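Local coordinates for protein putative N-acetylneuraminate lyase (PDB 6RB7) that belongs to the dihydrodipicolinate synthetase family and folds as a parallel beta/alpha barrel in an assembly of four chains, at residues Glu36-Cys48 / Ala236-Pro248. Sequence-based numbering, arbitrary orientation.
Sequences EKYKGVIPAFYAC and AEGAIGGTYGAMP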
# COMPACT_ATOMS: atom_id res chain seq x y z
N GLU A 36 3.73 21.03 -30.47
CA GLU A 36 5.08 21.59 -30.24
C GLU A 36 5.07 22.58 -29.09
O GLU A 36 6.08 22.70 -28.40
CB GLU A 36 5.59 22.25 -31.53
CG GLU A 36 5.83 21.25 -32.66
CD GLU A 36 6.76 20.11 -32.30
OE1 GLU A 36 7.91 20.39 -31.86
OE2 GLU A 36 6.34 18.94 -32.41
N LYS A 37 3.99 23.34 -28.91
CA LYS A 37 3.97 24.41 -27.89
C LYS A 37 4.03 23.81 -26.49
O LYS A 37 4.23 24.56 -25.51
CB LYS A 37 2.76 25.30 -28.07
CG LYS A 37 1.40 24.67 -27.78
CD LYS A 37 0.34 25.75 -27.97
CE LYS A 37 -1.04 25.22 -27.99
NZ LYS A 37 -1.96 26.33 -28.30
N TYR A 38 3.82 22.50 -26.34
CA TYR A 38 3.85 21.84 -25.01
C TYR A 38 5.19 21.16 -24.76
O TYR A 38 5.35 20.63 -23.63
CB TYR A 38 2.71 20.83 -24.91
CG TYR A 38 1.36 21.48 -25.05
CD1 TYR A 38 0.86 22.26 -24.02
CD2 TYR A 38 0.57 21.31 -26.18
CE1 TYR A 38 -0.39 22.84 -24.10
CE2 TYR A 38 -0.67 21.90 -26.27
CZ TYR A 38 -1.16 22.67 -25.22
OH TYR A 38 -2.39 23.26 -25.30
N LYS A 39 6.07 21.11 -25.75
CA LYS A 39 7.31 20.32 -25.64
C LYS A 39 8.39 21.23 -25.09
O LYS A 39 9.01 21.99 -25.86
CB LYS A 39 7.73 19.80 -27.01
CG LYS A 39 6.75 18.81 -27.59
CD LYS A 39 7.18 18.23 -28.89
CE LYS A 39 6.14 17.33 -29.50
NZ LYS A 39 6.72 16.74 -30.73
N GLY A 40 8.81 20.91 -23.91
CA GLY A 40 9.90 21.65 -23.26
C GLY A 40 9.62 21.71 -21.78
O GLY A 40 8.92 20.83 -21.24
N VAL A 41 10.19 22.71 -21.16
CA VAL A 41 10.20 22.85 -19.68
C VAL A 41 9.06 23.81 -19.31
O VAL A 41 9.05 24.97 -19.72
CB VAL A 41 11.55 23.38 -19.23
CG1 VAL A 41 11.55 23.80 -17.78
CG2 VAL A 41 12.66 22.36 -19.55
N ILE A 42 8.08 23.28 -18.57
CA ILE A 42 6.89 24.04 -18.10
C ILE A 42 6.86 23.98 -16.58
O ILE A 42 6.32 23.05 -15.96
CB ILE A 42 5.60 23.51 -18.75
CG1 ILE A 42 5.66 23.65 -20.28
CG2 ILE A 42 4.37 24.20 -18.16
CD1 ILE A 42 4.43 23.15 -21.00
N PRO A 43 7.51 24.93 -15.90
CA PRO A 43 7.42 24.96 -14.45
C PRO A 43 6.01 25.09 -13.90
O PRO A 43 5.19 25.80 -14.46
CB PRO A 43 8.19 26.24 -14.07
CG PRO A 43 9.13 26.47 -15.24
CD PRO A 43 8.30 26.05 -16.45
N ALA A 44 5.73 24.42 -12.79
CA ALA A 44 4.57 24.74 -11.95
C ALA A 44 4.74 26.14 -11.39
O ALA A 44 5.79 26.50 -10.86
CB ALA A 44 4.39 23.74 -10.85
N PHE A 45 3.71 26.94 -11.55
CA PHE A 45 3.64 28.31 -11.04
C PHE A 45 3.31 28.29 -9.56
O PHE A 45 2.36 27.60 -9.14
CB PHE A 45 2.58 29.06 -11.82
CG PHE A 45 2.65 30.56 -11.71
CD1 PHE A 45 3.48 31.27 -12.56
CD2 PHE A 45 1.87 31.24 -10.79
CE1 PHE A 45 3.54 32.64 -12.46
CE2 PHE A 45 1.94 32.62 -10.69
CZ PHE A 45 2.79 33.32 -11.53
N TYR A 46 4.07 29.00 -8.74
CA TYR A 46 3.84 29.00 -7.27
C TYR A 46 2.71 29.95 -6.89
O TYR A 46 2.38 30.91 -7.62
CB TYR A 46 5.13 29.37 -6.54
CG TYR A 46 6.31 28.51 -6.91
CD1 TYR A 46 6.20 27.13 -6.87
CD2 TYR A 46 7.49 29.05 -7.39
CE1 TYR A 46 7.26 26.32 -7.24
CE2 TYR A 46 8.56 28.26 -7.73
CZ TYR A 46 8.44 26.88 -7.68
OH TYR A 46 9.52 26.07 -8.01
N ALA A 47 2.13 29.68 -5.72
CA ALA A 47 1.19 30.62 -5.05
C ALA A 47 1.95 31.85 -4.62
O ALA A 47 2.93 31.73 -3.89
CB ALA A 47 0.47 29.97 -3.92
N CYS A 48 1.49 33.03 -5.03
CA CYS A 48 2.13 34.32 -4.69
C CYS A 48 1.18 35.09 -3.78
O CYS A 48 0.08 35.51 -4.25
CB CYS A 48 2.40 35.12 -5.95
SG CYS A 48 3.53 34.30 -7.10
N ALA A 236 8.28 10.85 -22.73
CA ALA A 236 7.65 12.11 -22.32
C ALA A 236 8.32 13.23 -23.12
O ALA A 236 9.51 13.46 -22.95
CB ALA A 236 7.81 12.37 -20.83
N GLU A 237 7.58 13.98 -23.92
CA GLU A 237 8.13 15.11 -24.69
C GLU A 237 7.92 16.43 -23.96
O GLU A 237 8.47 17.43 -24.37
CB GLU A 237 7.43 15.15 -26.05
CG GLU A 237 7.73 13.90 -26.90
CD GLU A 237 6.59 13.67 -27.92
OE1 GLU A 237 5.29 13.38 -27.58
OE2 GLU A 237 6.98 13.82 -29.10
N GLY A 238 7.14 16.41 -22.90
CA GLY A 238 6.98 17.58 -22.02
C GLY A 238 7.40 17.27 -20.60
O GLY A 238 7.71 16.13 -20.28
N ALA A 239 7.47 18.30 -19.79
CA ALA A 239 7.97 18.22 -18.43
C ALA A 239 7.33 19.32 -17.60
O ALA A 239 7.49 20.50 -17.98
CB ALA A 239 9.45 18.30 -18.42
N ILE A 240 6.59 18.94 -16.55
CA ILE A 240 5.92 19.89 -15.63
C ILE A 240 6.45 19.56 -14.24
O ILE A 240 6.26 18.41 -13.78
CB ILE A 240 4.40 19.82 -15.70
CG1 ILE A 240 3.89 20.22 -17.08
CG2 ILE A 240 3.78 20.66 -14.60
CD1 ILE A 240 2.40 19.93 -17.34
N GLY A 241 7.01 20.53 -13.54
CA GLY A 241 7.68 20.22 -12.29
C GLY A 241 7.55 21.33 -11.25
O GLY A 241 7.65 22.51 -11.59
N GLY A 242 7.38 20.92 -10.01
CA GLY A 242 7.28 21.82 -8.86
C GLY A 242 8.60 22.46 -8.48
O GLY A 242 8.56 23.49 -7.80
N THR A 243 9.76 21.87 -8.83
CA THR A 243 11.05 22.44 -8.37
C THR A 243 11.66 23.29 -9.48
O THR A 243 12.66 23.95 -9.22
CB THR A 243 12.05 21.39 -7.92
OG1 THR A 243 12.47 20.61 -9.05
CG2 THR A 243 11.51 20.51 -6.84
N TYR A 244 11.07 23.31 -10.67
CA TYR A 244 11.73 23.98 -11.81
C TYR A 244 11.90 25.46 -11.51
O TYR A 244 12.91 26.08 -11.94
CB TYR A 244 10.95 23.84 -13.12
CG TYR A 244 10.72 22.46 -13.66
CD1 TYR A 244 11.26 21.31 -13.11
CD2 TYR A 244 9.96 22.35 -14.81
CE1 TYR A 244 10.97 20.06 -13.66
CE2 TYR A 244 9.70 21.13 -15.38
CZ TYR A 244 10.18 19.98 -14.78
OH TYR A 244 9.84 18.74 -15.30
N GLY A 245 10.93 26.08 -10.86
CA GLY A 245 10.98 27.54 -10.61
C GLY A 245 12.13 27.95 -9.71
O GLY A 245 12.52 29.11 -9.78
N ALA A 246 12.69 27.04 -8.93
CA ALA A 246 13.89 27.34 -8.10
C ALA A 246 15.14 27.48 -8.97
O ALA A 246 16.13 28.05 -8.51
CB ALA A 246 14.11 26.24 -7.10
N MET A 247 15.17 26.85 -10.15
CA MET A 247 16.42 26.66 -10.93
C MET A 247 16.11 26.39 -12.38
O MET A 247 16.54 25.39 -12.95
CB MET A 247 17.27 25.56 -10.30
CG MET A 247 16.55 24.27 -10.14
SD MET A 247 17.35 23.30 -8.83
CE MET A 247 16.31 21.86 -8.63
N PRO A 248 15.31 27.25 -13.05
CA PRO A 248 14.80 26.89 -14.36
C PRO A 248 15.90 26.72 -15.41
O PRO A 248 15.77 25.82 -16.27
CB PRO A 248 13.84 28.03 -14.72
CG PRO A 248 14.22 29.16 -13.80
CD PRO A 248 14.81 28.54 -12.56
O HOH W 1 6.37 20.62 -21.07
O HOH W 2 9.03 15.23 -30.02
O HOH W 3 8.24 25.11 -10.66
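Tyr46 OH donates to Gly242 O (2.8 Å) at the ring edge, while CE2 packs against Gly245 CA. With CG anti to the carbonyl carbon (chi1 -54°), the ring end swings toward the 242-246 turn. Strands 41-43 and 238-241, first and last of the eight, run parallel and close the barrel through Ile42 N to Ala239 O (2.9 Å). Just past Pro43, Ala44 N donates a hydrogen bond to Gly241 O from above its carbonyl plane, and a water joins Ala44 O, Gly241 O and Gly245 N. Ile42 and Ile240 lie side by side, both against Ile110 in the barrel interior. On the other face the Tyr244 ring sits centred over Gly241 CA; CD2 touches Val41 CG1, and the side chain crosses Pro43 at about a right angle, CB against its CB and CG. At the N-terminal ends of these strands the extended Lys39 runs beside Glu237. NZ makes a salt bridge to Glu36 OE2 (2.8 Å) and a weak one to Glu237 OE2 (3.4 Å), with a water bridging; Glu237 OE1 pairs with Lys211. Lys39 thus probably offsets repulsion between the carboxylates, while the buried seam rests on apolar packing, few direct backbone bonds and a water between Ala239 N and Gly40 O.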